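Local atomic coordinates of uncharacterized protein (PDB entry 5JVK), a protein that probably hydrolyses O-glycosidic bonds as a family 39 glycoside hydrolase of a gut Bacteroides. Residues Pro293-Phe298 and Ala354-Arg359. Residues are numbered along the deposited sequence; the frame is centred on the assembly and turned at random.
Sequences PNTPDF and AAYLAR
Arg359 grips Asp297 side-on, and both of its bonds end on the same carboxylate oxygen: NH2 lies 2.9 Å and NE 3.0 Å from Asp297 OD2, completing a salt bridge. The oxygen sits at the guanidinium edge, but the carboxylate is turned 84° against that plane; both nitrogens approach from one face of the carboxylate, NE on the syn side and nearer the plane, NH2 well above it. A bend at chi3 (64°) in the arginine chain swings its head round to present this edge. Asp297 OD1 serves Lys430 and Trp446, and Arg359 NH1 reaches the carbonyl of Ile491, which ties the pair to the C-terminal antiparallel sheet region. With an alanine at Asp297, the cationic Arg359 and Lys430 would probably lose their shared counter-charge. The ST motif, Phe298 N to Thr295 OG1 at 3.1 Å, braces the turn that carries the aspartate. A water joins Tyr356 OH (2.6 Å) to Pro293 O (3.0 Å). The methyl of Thr295, CG2, packs against Arg359 NH2 and Tyr356 OH, and Thr295 CA lies over one face of the tyrosine ring in a CH-pi contact, 4.2 Å from the centroid. Pro296 packs across both helix side chains, with CD 3.8 Å from Tyr356 CD1 and CG against Arg359 CB. The loop following barrel strand 284-287 is thus fastened to helix 350-366 of the (beta/alpha)8 barrel, and the buried carboxylate, set between the cationic Arg359 and Lys430, is likely to remain ionised.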
ATOM      1  N   PRO A 293       0.728  -6.910  15.399  1.00 19.57           N
ATOM      2  CA  PRO A 293       2.000  -7.210  14.734  1.00 19.58           C
ATOM      3  C   PRO A 293       2.137  -8.638  14.167  1.00 19.57           C
ATOM      4  O   PRO A 293       3.256  -9.081  13.910  1.00 19.69           O
ATOM      5  CB  PRO A 293       3.003  -7.010  15.871  1.00 19.74           C
ATOM      6  CG  PRO A 293       2.268  -7.506  17.073  1.00 19.79           C
ATOM      7  CD  PRO A 293       0.799  -7.221  16.839  1.00 19.74           C
ATOM      8  N   ASN A 294       1.024  -9.339  13.952  1.00 19.76           N
ATOM      9  CA  ASN A 294       1.053 -10.752  13.546  1.00 19.52           C
ATOM     10  C   ASN A 294       1.196 -10.892  12.034  1.00 19.23           C
ATOM     11  O   ASN A 294       1.032  -9.921  11.294  1.00 19.21           O
ATOM     12  CB  ASN A 294      -0.221 -11.470  13.998  1.00 19.58           C
ATOM     13  CG  ASN A 294      -0.479 -11.317  15.479  1.00 19.65           C
ATOM     14  OD1 ASN A 294      -1.448 -10.677  15.891  1.00 19.88           O
ATOM     15  ND2 ASN A 294       0.398 -11.885  16.289  1.00 19.81           N
ATOM     16  N   THR A 295       1.477 -12.114  11.584  1.00 18.98           N
ATOM     17  CA  THR A 295       1.588 -12.405  10.152  1.00 18.89           C
ATOM     18  C   THR A 295       0.233 -12.229   9.453  1.00 18.93           C
ATOM     19  O   THR A 295      -0.814 -12.349  10.091  1.00 18.98           O
ATOM     20  CB  THR A 295       2.059 -13.853   9.874  1.00 18.76           C
ATOM     21  OG1 THR A 295       1.087 -14.786  10.366  1.00 18.75           O
ATOM     22  CG2 THR A 295       3.411 -14.136  10.512  1.00 18.74           C
ATOM     23  N   PRO A 296       0.248 -11.952   8.137  1.00 18.88           N
ATOM     24  CA  PRO A 296      -0.993 -12.011   7.370  1.00 18.81           C
ATOM     25  C   PRO A 296      -1.472 -13.446   7.123  1.00 18.79           C
ATOM     26  O   PRO A 296      -2.647 -13.647   6.840  1.00 18.88           O
ATOM     27  CB  PRO A 296      -0.619 -11.336   6.050  1.00 18.91           C
ATOM     28  CG  PRO A 296       0.834 -11.611   5.901  1.00 19.01           C
ATOM     29  CD  PRO A 296       1.392 -11.555   7.293  1.00 18.99           C
ATOM     30  N   ASP A 297      -0.567 -14.421   7.217  1.00 18.93           N
ATOM     31  CA  ASP A 297      -0.899 -15.838   7.036  1.00 18.92           C
ATOM     32  C   ASP A 297      -1.857 -16.331   8.114  1.00 18.98           C
ATOM     33  O   ASP A 297      -2.919 -16.879   7.804  1.00 18.82           O
ATOM     34  CB  ASP A 297       0.366 -16.710   7.072  1.00 19.13           C
ATOM     35  CG  ASP A 297       1.388 -16.329   6.006  1.00 19.24           C
ATOM     36  OD1 ASP A 297       1.726 -17.184   5.158  1.00 19.36           O
ATOM     37  OD2 ASP A 297       1.861 -15.171   6.031  1.00 19.00           O
ATOM     38  N   PHE A 298      -1.468 -16.132   9.376  1.00 19.10           N
ATOM     39  CA  PHE A 298      -2.206 -16.652  10.536  1.00 19.06           C
ATOM     40  C   PHE A 298      -2.951 -15.600  11.364  1.00 19.40           C
ATOM     41  O   PHE A 298      -3.953 -15.934  12.005  1.00 19.84           O
ATOM     42  CB  PHE A 298      -1.264 -17.427  11.456  1.00 18.89           C
ATOM     43  CG  PHE A 298      -0.492 -18.522  10.771  1.00 18.84           C
ATOM     44  CD1 PHE A 298      -1.108 -19.391   9.866  1.00 18.97           C
ATOM     45  CD2 PHE A 298       0.855 -18.716  11.063  1.00 18.96           C
ATOM     46  CE1 PHE A 298      -0.386 -20.407   9.254  1.00 19.06           C
ATOM     47  CE2 PHE A 298       1.579 -19.731  10.454  1.00 19.00           C
ATOM     48  CZ  PHE A 298       0.959 -20.576   9.546  1.00 19.03           C
ATOM     49  N   ALA A 354       8.458  -5.435   5.668  1.00 15.22           N
ATOM     50  CA  ALA A 354       8.685  -5.717   4.254  1.00 15.29           C
ATOM     51  C   ALA A 354       8.126  -7.081   3.862  1.00 15.40           C
ATOM     52  O   ALA A 354       7.372  -7.194   2.896  1.00 15.52           O
ATOM     53  CB  ALA A 354      10.171  -5.646   3.938  1.00 15.31           C
ATOM     54  N   ALA A 355       8.492  -8.106   4.627  1.00 15.50           N
ATOM     55  CA  ALA A 355       8.000  -9.467   4.401  1.00 15.51           C
ATOM     56  C   ALA A 355       6.471  -9.532   4.385  1.00 15.63           C
ATOM     57  O   ALA A 355       5.888 -10.150   3.498  1.00 15.62           O
ATOM     58  CB  ALA A 355       8.558 -10.414   5.457  1.00 15.43           C
ATOM     59  N   TYR A 356       5.835  -8.876   5.354  1.00 15.92           N
ATOM     60  CA  TYR A 356       4.375  -8.913   5.482  1.00 16.15           C
ATOM     61  C   TYR A 356       3.661  -8.104   4.403  1.00 16.19           C
ATOM     62  O   TYR A 356       2.531  -8.433   4.040  1.00 16.10           O
ATOM     63  CB  TYR A 356       3.927  -8.460   6.880  1.00 16.32           C
ATOM     64  CG  TYR A 356       4.444  -9.301   8.045  1.00 16.58           C
ATOM     65  CD1 TYR A 356       4.990 -10.583   7.856  1.00 16.71           C
ATOM     66  CD2 TYR A 356       4.357  -8.824   9.352  1.00 16.70           C
ATOM     67  CE1 TYR A 356       5.450 -11.334   8.928  1.00 16.73           C
ATOM     68  CE2 TYR A 356       4.810  -9.577  10.427  1.00 16.80           C
ATOM     69  CZ  TYR A 356       5.357 -10.830  10.208  1.00 16.77           C
ATOM     70  OH  TYR A 356       5.811 -11.585  11.267  1.00 16.88           O
ATOM     71  N   LEU A 357       4.313  -7.059   3.890  1.00 16.33           N
ATOM     72  CA  LEU A 357       3.777  -6.303   2.753  1.00 16.40           C
ATOM     73  C   LEU A 357       3.677  -7.190   1.514  1.00 16.29           C
ATOM     74  O   LEU A 357       2.621  -7.267   0.893  1.00 16.39           O
ATOM     75  CB  LEU A 357       4.643  -5.075   2.451  1.00 16.51           C
ATOM     76  CG  LEU A 357       4.110  -4.085   1.399  1.00 16.56           C
ATOM     77  CD1 LEU A 357       4.543  -2.666   1.741  1.00 16.68           C
ATOM     78  CD2 LEU A 357       4.541  -4.429  -0.024  1.00 16.45           C
ATOM     79  N   ALA A 358       4.777  -7.850   1.162  1.00 16.17           N
ATOM     80  CA  ALA A 358       4.805  -8.751   0.007  1.00 16.14           C
ATOM     81  C   ALA A 358       3.802  -9.884   0.170  1.00 16.20           C
ATOM     82  O   ALA A 358       3.066 -10.206  -0.763  1.00 16.41           O
ATOM     83  CB  ALA A 358       6.200  -9.321  -0.191  1.00 16.18           C
ATOM     84  N   ARG A 359       3.779 -10.471   1.364  1.00 16.02           N
ATOM     85  CA  ARG A 359       2.868 -11.570   1.680  1.00 15.92           C
ATOM     86  C   ARG A 359       1.394 -11.170   1.637  1.00 16.03           C
ATOM     87  O   ARG A 359       0.555 -11.962   1.201  1.00 15.93           O
ATOM     88  CB  ARG A 359       3.244 -12.211   3.028  1.00 15.83           C
ATOM     89  CG  ARG A 359       4.395 -13.186   2.870  1.00 15.79           C
ATOM     90  CD  ARG A 359       5.254 -13.386   4.105  1.00 15.72           C
ATOM     91  NE  ARG A 359       4.548 -13.978   5.235  1.00 15.62           N
ATOM     92  CZ  ARG A 359       5.135 -14.421   6.348  1.00 15.63           C
ATOM     93  NH1 ARG A 359       6.460 -14.363   6.504  1.00 15.67           N
ATOM     94  NH2 ARG A 359       4.395 -14.939   7.320  1.00 15.70           N
TER
HETATM   95  O   HOH W   1       5.401 -11.115  13.775  1.00 29.46           O